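Local coordinates for acetyl-CoA acetyltransferase A (PDB 6BJA), which probably catalyses acyl transfer between acetyl-CoA molecules as a thiolase of lipid metabolism, and binds coenzyme A, at residues A[58-63]-A[118-123]; A[164-169]-A[246-251]; A[282-287]-A[308-313]; A[366-371]-A[392-397]. One frame throughout, in Å; residues are numbered along the deposited sequence.

Interaction 1. Residues A[58-63]-A[118-123]; sequences TIVGNV and VALGSE
Backbone bonds alternate between Ile59 and Gly61 of one strand and Val118, Leu120 and Ser122 of its parallel neighbour: Ile59 N donates to Val118 O (2.9 Å), Leu120 N to Ile59 O, Gly61 N to Leu120 O (2.8 Å) and Ser122 N to Gly61 O. At Gly61 and Gly121 the two chains come close, CA to CA 4.3 Å.

Apolar contacts lie on the face carrying Thr58, Val60, Val118 and Leu120. Leu120 has its CG between backbone N and carbonyl carbon (chi1 64°), and from there CG meets Val60 CG2 at 3.8 Å. Thr58 and Val118 run side by side, with CG1 of the valine 3.5 Å from Thr58 OG1, whose hydroxyl is hydrogen-bonded to Ser77.

Side-chain polar bonds take over where strand 57-61 ends. Asn62 ND2 reaches Ser122 O (2.9 Å), in its own amide plane and nearly straight (172°). A bend at chi2 (80°) turns the Glu123 carboxylate back to the other strand, where OE1 accepts from Val63 N (2.9 Å) on its syn lone pair; Gly358 N also donates to OE1, and Leu64 N to OE2. A water accepts from Asn62 ND2 and donates to Glu123 OE2, bridging amide and carboxylate.

These are the parallel strands 87-92, 57-61 and 116-124 of the sheet in the N-terminal half of the layered thiolase fold, with helix 97-110 against Ile59 and Ala119 on one face.

Interaction 2. Residues A[164-169]-A[246-251]; sequences LCAEKT and GTITAA. With COA (coenzyme A), chain C.
Glu167 turns its carboxylate into the loop at Thr247 and Ile248, and the polar contacts centre on it. OE2 takes two backbone N-H groups: Thr247 N at 2.8 Å, on the syn side and almost straight (178°), and Ile248 N at 2.9 Å, which comes from above the carboxylate plane. OE1 accepts a hydrogen bond from Thr247 OG1 (2.8 Å), again on the syn side but tilted 28° out of plane. Thr247 thus spans both oxygens, one with its main chain and one with its side chain. The bend of Glu167 at chi2 (-77°) folds the chain back so that the carboxylate lies against the loop, and three direct bonds fix its rotation. A water donates to both Glu167 OE2 and Ile248 O, adding a third donor to this buried oxygen; so many donors would be expected to stabilise the negative charge.

Apolar packing is made by Ile248 CD1, which touches Ala166 CB at 3.7 Å, while CG1 of the same isoleucine lies against the carboxylate. Leu180 of helix 177-197 also packs on Thr247 and Ile248.

Ligand contacts follow further along the loop: Ala250 CB lies 3.5 Å from O5B of coenzyme A, and Ala251 CB 3.7 Å from C6A of the adenine. The helix-held loop therefore leads into the coenzyme A pocket of the thiolase, which Lys232 and Ser254 also line.

Interaction 3. Residues A[282-287]-A[308-313]; sequences VLSYAE and SQSGLD
Gln309 NE2 is shared between two acceptors of the strand, Ser284 OG and Tyr285 O, each 2.8 Å away. The amide nitrogen thus donates once to a side chain and once to the main chain of consecutive residues. Neither bond is straight: the N-H...O angle is 145° to the hydroxyl and 138° to the carbonyl. Tyr285 O lies in the amide plane of Gln309, yet seen from the carbonyl the nitrogen sits well above its plane, away from a lone pair; Ser284 OG is somewhat tilted from the amide plane.

The glutamine reaches across because its CG stands between backbone N and carbonyl carbon (chi1 69°) and the chain is extended beyond it. OE1 at the other branch of the amide accepts from Gln305 NE2, one turn back along the helix, which gives the group a further hold on its rotation. Ala286 CB comes within 4.1 Å of Gln309 NE2.

Ser310 approaches Ser284 as a van der Waals neighbour, its OG 3.6 Å from Ser284 CB; that hydroxyl is hydrogen-bonded to Leu306 O within its own helix. Just beyond, Gly311 takes positive phi and closes the helix with a Schellman motif.

Leu283 and Ser284 both face Leu393 and form a classic beta bulge in strand 280-289. Ser284 and Ala286 point to helix 298-310, where Leu306 packs on both, while the Tyr285 side chain between them turns away to helix 97-110 and meets Tyr113 of the second subunit edge-to-face.

Interaction 4. Residues A[366-371]-A[392-397]; sequences VTLVHA and ILIKKL
Lys396 runs from its strand to the last turn of the helix and ends on Val369 O. Its CB points toward the helix, and CG stands anti to the backbone N (chi1 -171°). After a bend at chi2, CD and CE both pass 3.2 Å from Val369 O, with CE also 4.2 Å from Val369 CG1. A second bend at chi4 brings NZ to 2.9 Å from Val369 O, tilted 23° from the carbonyl plane. NZ also donates to Leu372 O and to a water, which joins it to His370 ND1 (2.8 Å from the water), while His370 NE2 is hydrogen-bonded to Ala16 O of strand 11-23. The ammonium group thus meets two carbonyls and a water at the C-terminal end of the helix, where the helix dipole would suit its positive charge.

Two residues earlier, Ile394 CD1 reaches Leu368 CD2 tip to tip at 3.6 Å and lies tightly against Val369 CG2, 3.4 Å away.

The axes of 366-371 and 392-396 run in the same sense, 33° apart. Helix 357-371, which also touches strands 11-23, 319-322 and 377-384, packs on the sheet of the C-terminal half of the layered thiolase fold, consistent with its central helical layer.

Interaction 1 lies in the N-terminal half of the fold and interactions 3 and 4 in the C-terminal half; their strands are connected edge to edge through 257-267 and 11-23. Interactions 3 and 4 meet directly: Leu283 N lies 2.9 Å from Leu393 O and Ser284 O 2.9 Å from Leu393 N. The centres of interactions 3 and 4 are about 14 Å apart, and their helices, 298-310 and 357-371, lie on opposite faces of neighbouring strands. Interaction 2, centred about 28 Å from interaction 1, alone touches coenzyme A. Two predicted proton acceptors are approached to about 8 Å between side chains: His355 by Val63 of interaction 1, Cys383 by Ala166 of interaction 2.

Interaction 1. Residues A[58-63]-A[118-123]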
loop_
_atom_site.group_PDB
_atom_site.type_symbol
_atom_site.label_atom_id
_atom_site.label_comp_id
_atom_site.label_asym_id
_atom_site.label_seq_id
_atom_site.Cartn_x
_atom_site.Cartn_y
_atom_site.Cartn_z
ATOM N N THR A 58 18.228 -23.912 19.404
ATOM C CA THR A 58 18.618 -22.945 18.383
ATOM C C THR A 58 18.120 -21.583 18.803
ATOM O O THR A 58 16.912 -21.408 18.960
ATOM C CB THR A 58 18.034 -23.331 17.052
ATOM O OG1 THR A 58 18.494 -24.656 16.731
ATOM C CG2 THR A 58 18.456 -22.369 15.949
ATOM N N ILE A 59 19.038 -20.645 19.024
ATOM C CA ILE A 59 18.682 -19.331 19.565
ATOM C C ILE A 59 19.135 -18.295 18.553
ATOM O O ILE A 59 20.321 -18.208 18.268
ATOM C CB ILE A 59 19.358 -19.041 20.922
ATOM C CG1 ILE A 59 19.149 -20.192 21.895
ATOM C CG2 ILE A 59 18.849 -17.712 21.500
ATOM C CD1 ILE A 59 20.014 -20.145 23.110
ATOM N N VAL A 60 18.199 -17.509 18.032
ATOM C CA VAL A 60 18.477 -16.621 16.910
ATOM C C VAL A 60 18.136 -15.177 17.176
ATOM O O VAL A 60 16.984 -14.844 17.460
ATOM C CB VAL A 60 17.695 -17.029 15.653
ATOM C CG1 VAL A 60 18.099 -16.127 14.477
ATOM C CG2 VAL A 60 17.933 -18.492 15.313
ATOM N N GLY A 61 19.123 -14.297 17.048
ATOM C CA GLY A 61 18.867 -12.873 17.063
ATOM C C GLY A 61 18.408 -12.331 15.724
ATOM O O GLY A 61 18.986 -12.632 14.668
ATOM N N ASN A 62 17.356 -11.520 15.761
ATOM C CA ASN A 62 16.770 -10.919 14.570
ATOM C C ASN A 62 15.931 -9.740 14.996
ATOM O O ASN A 62 15.178 -9.848 15.948
ATOM C CB ASN A 62 15.903 -11.934 13.806
ATOM C CG ASN A 62 15.210 -11.324 12.611
ATOM O OD1 ASN A 62 14.011 -11.003 12.651
ATOM N ND2 ASN A 62 15.949 -11.175 11.521
ATOM N N VAL A 63 16.090 -8.613 14.315
ATOM C CA VAL A 63 15.366 -7.396 14.649
ATOM C C VAL A 63 14.141 -7.182 13.751
ATOM O O VAL A 63 13.038 -6.952 14.252
ATOM C CB VAL A 63 16.300 -6.178 14.561
ATOM C CG1 VAL A 63 15.548 -4.896 14.948
ATOM C CG2 VAL A 63 17.523 -6.401 15.442
ATOM N N VAL A 118 23.157 -24.057 19.510
ATOM C CA VAL A 118 23.650 -23.148 18.487
ATOM C C VAL A 118 23.018 -21.771 18.712
ATOM O O VAL A 118 21.800 -21.648 18.909
ATOM C CB VAL A 118 23.385 -23.683 17.051
ATOM C CG1 VAL A 118 21.901 -23.754 16.684
ATOM C CG2 VAL A 118 24.184 -22.824 16.040
ATOM N N ALA A 119 23.876 -20.751 18.757
ATOM C CA ALA A 119 23.461 -19.373 18.954
ATOM C C ALA A 119 23.900 -18.581 17.732
ATOM O O ALA A 119 25.061 -18.664 17.316
ATOM C CB ALA A 119 24.079 -18.825 20.208
ATOM N N LEU A 120 22.993 -17.813 17.149
ATOM C CA LEU A 120 23.300 -17.088 15.936
ATOM C C LEU A 120 22.486 -15.812 15.795
ATOM O O LEU A 120 21.575 -15.535 16.575
ATOM C CB LEU A 120 23.055 -18.001 14.725
ATOM C CG LEU A 120 21.622 -18.458 14.497
ATOM C CD1 LEU A 120 21.227 -18.280 13.060
ATOM C CD2 LEU A 120 21.443 -19.889 14.967
ATOM N N GLY A 121 22.802 -15.072 14.742
ATOM C CA GLY A 121 22.029 -13.916 14.353
ATOM C C GLY A 121 21.959 -13.880 12.846
ATOM O O GLY A 121 22.883 -14.323 12.163
ATOM N N SER A 122 20.852 -13.351 12.340
ATOM C CA SER A 122 20.628 -13.208 10.914
ATOM C C SER A 122 19.759 -12.006 10.649
ATOM O O SER A 122 18.759 -11.788 11.331
ATOM C CB SER A 122 19.946 -14.435 10.322
ATOM O OG SER A 122 19.936 -14.340 8.899
ATOM N N GLU A 123 20.128 -11.228 9.643
ATOM C CA GLU A 123 19.339 -10.070 9.291
ATOM C C GLU A 123 19.397 -9.842 7.804
ATOM O O GLU A 123 20.482 -9.827 7.210
ATOM C CB GLU A 123 19.831 -8.823 10.034
ATOM C CG GLU A 123 18.799 -7.705 10.065
ATOM C CD GLU A 123 17.728 -7.927 11.135
ATOM O OE1 GLU A 123 18.116 -8.098 12.315
ATOM O OE2 GLU A 123 16.516 -7.897 10.808
HETATM O O HOH W 1 15.880 -9.646 8.816
#

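Interaction 2. Residues A[164-169]-A[246-251]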
loop_
_atom_site.group_PDB
_atom_site.type_symbol
_atom_site.label_atom_id
_atom_site.label_comp_id
_atom_site.label_asym_id
_atom_site.label_seq_id
_atom_site.Cartn_x
_atom_site.Cartn_y
_atom_site.Cartn_z
ATOM N N LEU A 164 21.259 10.661 15.529
ATOM C CA LEU A 164 21.081 11.938 16.206
ATOM C C LEU A 164 21.427 11.805 17.673
ATOM O O LEU A 164 22.061 12.678 18.245
ATOM C CB LEU A 164 19.650 12.454 16.054
ATOM C CG LEU A 164 19.391 13.828 16.676
ATOM C CD1 LEU A 164 20.377 14.891 16.172
ATOM C CD2 LEU A 164 17.972 14.251 16.376
ATOM N N CYS A 165 20.986 10.721 18.300
ATOM C CA CYS A 165 21.365 10.425 19.671
ATOM C C CYS A 165 22.883 10.389 19.837
ATOM O O CYS A 165 23.436 10.904 20.797
ATOM C CB CYS A 165 20.780 9.087 20.111
ATOM S SG CYS A 165 18.943 9.061 20.200
ATOM N N ALA A 166 23.559 9.757 18.900
ATOM C CA ALA A 166 24.999 9.581 19.031
ATOM C C ALA A 166 25.750 10.921 18.985
ATOM O O ALA A 166 26.877 11.018 19.484
ATOM C CB ALA A 166 25.499 8.636 17.956
ATOM N N GLU A 167 25.151 11.929 18.359
ATOM C CA GLU A 167 25.740 13.268 18.355
ATOM C C GLU A 167 25.907 13.801 19.769
ATOM O O GLU A 167 26.823 14.591 20.033
ATOM C CB GLU A 167 24.906 14.257 17.543
ATOM C CG GLU A 167 24.905 14.065 16.037
ATOM C CD GLU A 167 26.176 14.563 15.340
ATOM O OE1 GLU A 167 27.161 14.919 16.034
ATOM O OE2 GLU A 167 26.159 14.584 14.097
ATOM N N LYS A 168 25.046 13.395 20.700
ATOM C CA LYS A 168 25.221 13.821 22.083
ATOM C C LYS A 168 26.560 13.316 22.640
ATOM O O LYS A 168 27.294 14.049 23.329
ATOM C CB LYS A 168 24.051 13.338 22.967
ATOM C CG LYS A 168 24.252 13.688 24.448
ATOM C CD LYS A 168 23.077 13.304 25.300
ATOM C CE LYS A 168 23.285 13.747 26.749
ATOM N NZ LYS A 168 24.483 13.146 27.398
ATOM N N THR A 169 26.908 12.084 22.302
ATOM C CA THR A 169 28.121 11.459 22.808
ATOM C C THR A 169 29.318 12.141 22.145
ATOM O O THR A 169 30.342 12.364 22.785
ATOM C CB THR A 169 28.102 9.943 22.556
ATOM O OG1 THR A 169 26.933 9.402 23.213
ATOM C CG2 THR A 169 29.379 9.279 23.090
ATOM N N GLY A 246 26.638 19.455 13.534
ATOM C CA GLY A 246 26.640 18.035 13.235
ATOM C C GLY A 246 27.988 17.500 12.805
ATOM O O GLY A 246 28.830 18.251 12.302
ATOM N N THR A 247 28.195 16.199 13.009
ATOM C CA THR A 247 29.472 15.555 12.685
ATOM C C THR A 247 29.305 14.184 12.031
ATOM O O THR A 247 30.180 13.711 11.307
ATOM C CB THR A 247 30.332 15.360 13.937
ATOM O OG1 THR A 247 29.658 14.477 14.848
ATOM C CG2 THR A 247 30.597 16.671 14.626
ATOM N N ILE A 248 28.173 13.537 12.290
ATOM C CA ILE A 248 27.964 12.194 11.778
ATOM C C ILE A 248 27.365 12.237 10.369
ATOM O O ILE A 248 26.372 12.935 10.112
ATOM C CB ILE A 248 27.061 11.377 12.738
ATOM C CG1 ILE A 248 27.720 11.283 14.122
ATOM C CG2 ILE A 248 26.796 9.980 12.176
ATOM C CD1 ILE A 248 26.885 10.560 15.180
ATOM N N THR A 249 27.980 11.475 9.470
ATOM C CA THR A 249 27.620 11.450 8.059
ATOM C C THR A 249 27.397 10.027 7.599
ATOM O O THR A 249 27.701 9.084 8.327
ATOM C CB THR A 249 28.720 12.031 7.174
ATOM O OG1 THR A 249 29.813 11.116 7.138
ATOM C CG2 THR A 249 29.194 13.367 7.707
ATOM N N ALA A 250 26.954 9.872 6.357
ATOM C CA ALA A 250 26.790 8.530 5.796
ATOM C C ALA A 250 28.106 7.771 5.802
ATOM O O ALA A 250 28.099 6.550 5.931
ATOM C CB ALA A 250 26.223 8.596 4.387
ATOM N N ALA A 251 29.235 8.473 5.675
ATOM C CA ALA A 251 30.522 7.814 5.579
ATOM C C ALA A 251 31.062 7.379 6.939
ATOM O O ALA A 251 31.750 6.369 7.010
ATOM C CB ALA A 251 31.548 8.731 4.879
HETATM N N1A COA C . 32.587 7.169 1.368
HETATM C C2A COA C . 32.291 8.246 0.617
HETATM N N3A COA C . 31.040 8.666 0.381
HETATM C C4A COA C . 29.977 8.019 0.903
HETATM C C5A COA C . 30.208 6.840 1.743
HETATM C C6A COA C . 31.615 6.435 1.959
HETATM N N6A COA C . 31.932 5.368 2.720
HETATM N N7A COA C . 28.989 6.402 2.120
HETATM C C8A COA C . 28.065 7.231 1.568
HETATM N N9A COA C . 28.666 8.205 0.841
HETATM C C1B COA C . 28.033 9.304 0.062
HETATM C C2B COA C . 27.318 8.716 -1.143
HETATM O O2B COA C . 28.109 8.812 -2.329
HETATM C C3B COA C . 26.045 9.521 -1.294
HETATM O O3B COA C . 26.137 10.288 -2.502
HETATM P P3B COA C . 26.156 11.887 -2.643
HETATM O O7A COA C . 27.174 12.442 -1.675
HETATM O O8A COA C . 26.566 12.227 -4.058
HETATM O O9A COA C . 24.787 12.443 -2.339
HETATM C C4B COA C . 25.886 10.266 0.033
HETATM O O4B COA C . 27.063 10.040 0.815
HETATM C C5B COA C . 24.715 9.691 0.807
HETATM O O5B COA C . 25.075 8.348 1.116
HETATM P P1A COA C . 24.190 7.064 0.701
HETATM O O1A COA C . 23.803 7.073 -0.759
HETATM O O2A COA C . 24.931 5.786 1.031
HETATM O O3A COA C . 22.843 7.137 1.548
HETATM P P2A COA C . 21.556 6.322 1.041
HETATM O O4A COA C . 21.040 6.914 -0.253
HETATM O O5A COA C . 21.866 4.848 0.885
HETATM O O6A COA C . 20.501 6.536 2.223
HETATM C CBP COA C . 20.062 5.229 4.141
HETATM C CCP COA C . 20.949 6.306 3.554
HETATM C CDP COA C . 18.643 5.749 4.109
HETATM C CEP COA C . 20.067 3.958 3.287
HETATM C CAP COA C . 20.419 5.017 5.624
HETATM O OAP COA C . 19.401 4.190 6.208
HETATM C C9P COA C . 21.790 4.410 5.848
HETATM O O9P COA C . 22.408 3.871 4.943
HETATM N N8P COA C . 22.339 4.459 7.064
HETATM C C7P COA C . 21.742 5.074 8.231
HETATM C C6P COA C . 22.800 5.254 9.311
HETATM C C5P COA C . 22.471 4.329 10.451
HETATM O O5P COA C . 21.841 4.729 11.427
HETATM N N4P COA C . 22.867 3.072 10.302
HETATM C C3P COA C . 22.518 2.070 11.293
HETATM C C2P COA C . 23.591 1.798 12.319
HETATM S S1P COA C . 22.859 1.733 13.966
HETATM O O HOH W 2 24.741 14.285 11.891
#

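Interaction 3. Residues A[282-287]-A[308-313]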
loop_
_atom_site.group_PDB
_atom_site.type_symbol
_atom_site.label_atom_id
_atom_site.label_comp_id
_atom_site.label_asym_id
_atom_site.label_seq_id
_atom_site.Cartn_x
_atom_site.Cartn_y
_atom_site.Cartn_z
ATOM N N VAL A 282 34.123 -19.410 26.806
ATOM C CA VAL A 282 33.439 -18.213 27.275
ATOM C C VAL A 282 33.668 -18.091 28.781
ATOM O O VAL A 282 33.237 -18.950 29.538
ATOM C CB VAL A 282 31.936 -18.242 26.976
ATOM C CG1 VAL A 282 31.259 -17.008 27.582
ATOM C CG2 VAL A 282 31.683 -18.314 25.486
ATOM N N LEU A 283 34.364 -17.036 29.204
ATOM C CA LEU A 283 34.740 -16.892 30.609
ATOM C C LEU A 283 33.695 -16.155 31.426
ATOM O O LEU A 283 33.462 -16.488 32.593
ATOM C CB LEU A 283 36.059 -16.159 30.729
ATOM C CG LEU A 283 37.272 -16.869 30.148
ATOM C CD1 LEU A 283 38.504 -16.044 30.434
ATOM C CD2 LEU A 283 37.404 -18.279 30.703
ATOM N N SER A 284 33.082 -15.152 30.812
ATOM C CA SER A 284 32.169 -14.273 31.521
ATOM C C SER A 284 31.414 -13.394 30.548
ATOM O O SER A 284 31.818 -13.247 29.383
ATOM C CB SER A 284 32.941 -13.403 32.520
ATOM O OG SER A 284 32.061 -12.737 33.410
ATOM N N TYR A 285 30.330 -12.794 31.027
ATOM C CA TYR A 285 29.606 -11.803 30.251
ATOM C C TYR A 285 29.038 -10.746 31.200
ATOM O O TYR A 285 28.925 -10.976 32.406
ATOM C CB TYR A 285 28.495 -12.457 29.428
ATOM C CG TYR A 285 27.439 -13.102 30.253
ATOM C CD1 TYR A 285 26.407 -12.332 30.741
ATOM C CD2 TYR A 285 27.467 -14.453 30.554
ATOM C CE1 TYR A 285 25.444 -12.849 31.487
ATOM C CE2 TYR A 285 26.457 -15.006 31.340
ATOM C CZ TYR A 285 25.455 -14.170 31.796
ATOM O OH TYR A 285 24.405 -14.596 32.578
ATOM N N ALA A 286 28.688 -9.598 30.643
ATOM C CA ALA A 286 28.115 -8.513 31.417
ATOM C C ALA A 286 27.167 -7.726 30.542
ATOM O O ALA A 286 27.296 -7.711 29.308
ATOM C CB ALA A 286 29.200 -7.623 31.962
ATOM N N GLU A 287 26.218 -7.050 31.189
ATOM C CA GLU A 287 25.235 -6.252 30.496
ATOM C C GLU A 287 25.081 -4.950 31.260
ATOM O O GLU A 287 25.119 -4.955 32.485
ATOM C CB GLU A 287 23.899 -6.984 30.412
ATOM C CG GLU A 287 23.982 -8.356 29.723
ATOM C CD GLU A 287 22.705 -9.180 29.857
ATOM O OE1 GLU A 287 22.321 -9.510 30.998
ATOM O OE2 GLU A 287 22.104 -9.528 28.824
ATOM N N SER A 308 35.834 -6.124 36.181
ATOM C CA SER A 308 35.760 -6.131 37.642
ATOM C C SER A 308 35.427 -7.516 38.190
ATOM O O SER A 308 36.142 -8.044 39.037
ATOM C CB SER A 308 34.716 -5.131 38.137
ATOM O OG SER A 308 34.639 -5.170 39.551
ATOM N N GLN A 309 34.353 -8.113 37.686
ATOM C CA GLN A 309 33.896 -9.405 38.186
ATOM C C GLN A 309 34.843 -10.539 37.822
ATOM O O GLN A 309 34.779 -11.624 38.408
ATOM C CB GLN A 309 32.484 -9.703 37.661
ATOM C CG GLN A 309 32.380 -9.969 36.164
ATOM C CD GLN A 309 30.947 -9.878 35.631
ATOM O OE1 GLN A 309 30.076 -9.253 36.242
ATOM N NE2 GLN A 309 30.702 -10.500 34.483
ATOM N N SER A 310 35.716 -10.291 36.848
ATOM C CA SER A 310 36.645 -11.300 36.353
ATOM C C SER A 310 38.045 -11.144 36.950
ATOM O O SER A 310 38.928 -11.958 36.695
ATOM C CB SER A 310 36.712 -11.225 34.821
ATOM O OG SER A 310 35.457 -11.587 34.256
ATOM N N GLY A 311 38.237 -10.093 37.737
ATOM C CA GLY A 311 39.521 -9.828 38.358
ATOM C C GLY A 311 40.592 -9.463 37.353
ATOM O O GLY A 311 41.780 -9.713 37.574
ATOM N N LEU A 312 40.170 -8.859 36.246
ATOM C CA LEU A 312 41.082 -8.454 35.184
ATOM C C LEU A 312 41.119 -6.942 35.050
ATOM O O LEU A 312 40.255 -6.243 35.578
ATOM C CB LEU A 312 40.655 -9.080 33.854
ATOM C CG LEU A 312 40.670 -10.605 33.786
ATOM C CD1 LEU A 312 40.050 -11.075 32.484
ATOM C CD2 LEU A 312 42.075 -11.138 33.919
ATOM N N ASP A 313 42.114 -6.432 34.344
ATOM C CA ASP A 313 42.072 -5.039 33.938
ATOM C C ASP A 313 42.263 -4.986 32.438
ATOM O O ASP A 313 42.482 -6.020 31.792
ATOM C CB ASP A 313 43.118 -4.201 34.681
ATOM C CG ASP A 313 44.492 -4.815 34.653
ATOM O OD1 ASP A 313 44.855 -5.436 33.631
ATOM O OD2 ASP A 313 45.218 -4.659 35.661
#

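Interaction 4. Residues A[366-371]-A[392-397]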
loop_
_atom_site.group_PDB
_atom_site.type_symbol
_atom_site.label_atom_id
_atom_site.label_comp_id
_atom_site.label_asym_id
_atom_site.label_seq_id
_atom_site.Cartn_x
_atom_site.Cartn_y
_atom_site.Cartn_z
ATOM N N VAL A 366 32.497 -13.852 16.343
ATOM C CA VAL A 366 33.182 -14.662 15.341
ATOM C C VAL A 366 34.507 -14.017 14.933
ATOM O O VAL A 366 35.545 -14.673 14.944
ATOM C CB VAL A 366 32.282 -14.892 14.098
ATOM C CG1 VAL A 366 33.085 -15.529 12.967
ATOM C CG2 VAL A 366 31.087 -15.752 14.469
ATOM N N THR A 367 34.495 -12.731 14.596
ATOM C CA THR A 367 35.712 -12.046 14.193
ATOM C C THR A 367 36.739 -12.016 15.320
ATOM O O THR A 367 37.951 -12.248 15.080
ATOM C CB THR A 367 35.368 -10.649 13.713
ATOM O OG1 THR A 367 34.540 -10.783 12.547
ATOM C CG2 THR A 367 36.610 -9.846 13.357
ATOM N N LEU A 368 36.289 -11.774 16.545
ATOM C CA LEU A 368 37.195 -11.785 17.689
ATOM C C LEU A 368 37.863 -13.150 17.866
ATOM O O LEU A 368 39.085 -13.231 18.051
ATOM C CB LEU A 368 36.446 -11.401 18.971
ATOM C CG LEU A 368 37.283 -11.419 20.245
ATOM C CD1 LEU A 368 38.342 -10.321 20.201
ATOM C CD2 LEU A 368 36.403 -11.276 21.467
ATOM N N VAL A 369 37.057 -14.210 17.858
ATOM C CA VAL A 369 37.559 -15.550 18.097
ATOM C C VAL A 369 38.683 -15.841 17.113
ATOM O O VAL A 369 39.744 -16.342 17.492
ATOM C CB VAL A 369 36.422 -16.596 17.976
ATOM C CG1 VAL A 369 36.986 -18.019 17.792
ATOM C CG2 VAL A 369 35.523 -16.526 19.200
ATOM N N HIS A 370 38.488 -15.494 15.850
ATOM C CA HIS A 370 39.448 -15.911 14.839
ATOM C C HIS A 370 40.646 -14.964 14.689
ATOM O O HIS A 370 41.622 -15.300 14.039
ATOM C CB HIS A 370 38.725 -16.101 13.520
ATOM C CG HIS A 370 37.907 -17.341 13.513
ATOM N ND1 HIS A 370 38.471 -18.593 13.653
ATOM C CD2 HIS A 370 36.566 -17.529 13.451
ATOM C CE1 HIS A 370 37.510 -19.498 13.656
ATOM N NE2 HIS A 370 36.348 -18.878 13.526
ATOM N N ALA A 371 40.579 -13.795 15.323
ATOM C CA ALA A 371 41.725 -12.878 15.362
ATOM C C ALA A 371 42.643 -13.165 16.557
ATOM O O ALA A 371 43.864 -12.962 16.483
ATOM C CB ALA A 371 41.236 -11.439 15.407
ATOM N N ILE A 392 31.224 -9.691 26.269
ATOM C CA ILE A 392 31.595 -11.067 26.549
ATOM C C ILE A 392 33.119 -11.155 26.583
ATOM O O ILE A 392 33.813 -10.503 25.803
ATOM C CB ILE A 392 30.966 -12.062 25.504
ATOM C CG1 ILE A 392 31.157 -13.518 25.918
ATOM C CG2 ILE A 392 31.506 -11.824 24.130
ATOM C CD1 ILE A 392 30.210 -14.471 25.154
ATOM N N LEU A 393 33.612 -11.936 27.540
ATOM C CA LEU A 393 35.030 -12.225 27.690
ATOM C C LEU A 393 35.322 -13.643 27.234
ATOM O O LEU A 393 34.690 -14.598 27.712
ATOM C CB LEU A 393 35.442 -12.042 29.155
ATOM C CG LEU A 393 36.871 -12.448 29.521
ATOM C CD1 LEU A 393 37.868 -11.474 28.914
ATOM C CD2 LEU A 393 37.004 -12.502 31.053
ATOM N N ILE A 394 36.265 -13.778 26.304
ATOM C CA ILE A 394 36.629 -15.089 25.797
ATOM C C ILE A 394 38.121 -15.347 25.830
ATOM O O ILE A 394 38.933 -14.424 25.748
ATOM C CB ILE A 394 36.105 -15.301 24.383
ATOM C CG1 ILE A 394 36.712 -14.339 23.388
ATOM C CG2 ILE A 394 34.565 -15.188 24.358
ATOM C CD1 ILE A 394 36.485 -14.814 21.968
ATOM N N LYS A 395 38.462 -16.623 25.973
ATOM C CA LYS A 395 39.842 -17.086 25.935
ATOM C C LYS A 395 39.994 -17.992 24.738
ATOM O O LYS A 395 39.230 -18.943 24.582
ATOM C CB LYS A 395 40.222 -17.849 27.208
ATOM C CG LYS A 395 41.685 -18.335 27.198
ATOM C CD LYS A 395 42.079 -19.068 28.482
ATOM C CE LYS A 395 41.298 -20.369 28.662
ATOM N NZ LYS A 395 41.726 -21.172 29.855
ATOM N N LYS A 396 40.963 -17.684 23.888
ATOM C CA LYS A 396 41.257 -18.521 22.740
ATOM C C LYS A 396 42.085 -19.714 23.203
ATOM O O LYS A 396 43.006 -19.559 23.997
ATOM C CB LYS A 396 41.984 -17.708 21.683
ATOM C CG LYS A 396 42.169 -18.370 20.332
ATOM C CD LYS A 396 40.843 -18.509 19.602
ATOM C CE LYS A 396 40.999 -19.163 18.235
ATOM N NZ LYS A 396 41.812 -18.384 17.287
ATOM N N LEU A 397 41.740 -20.903 22.717
ATOM C CA LEU A 397 42.422 -22.124 23.126
ATOM C C LEU A 397 43.472 -22.508 22.093
ATOM O O LEU A 397 43.576 -21.871 21.040
ATOM C CB LEU A 397 41.401 -23.244 23.333
ATOM C CG LEU A 397 40.347 -22.857 24.382
ATOM C CD1 LEU A 397 39.276 -23.914 24.498
ATOM C CD2 LEU A 397 40.981 -22.590 25.737
ATOM O OXT LEU A 397 44.251 -23.452 22.290
HETATM O O HOH W 3 40.926 -19.331 14.768
#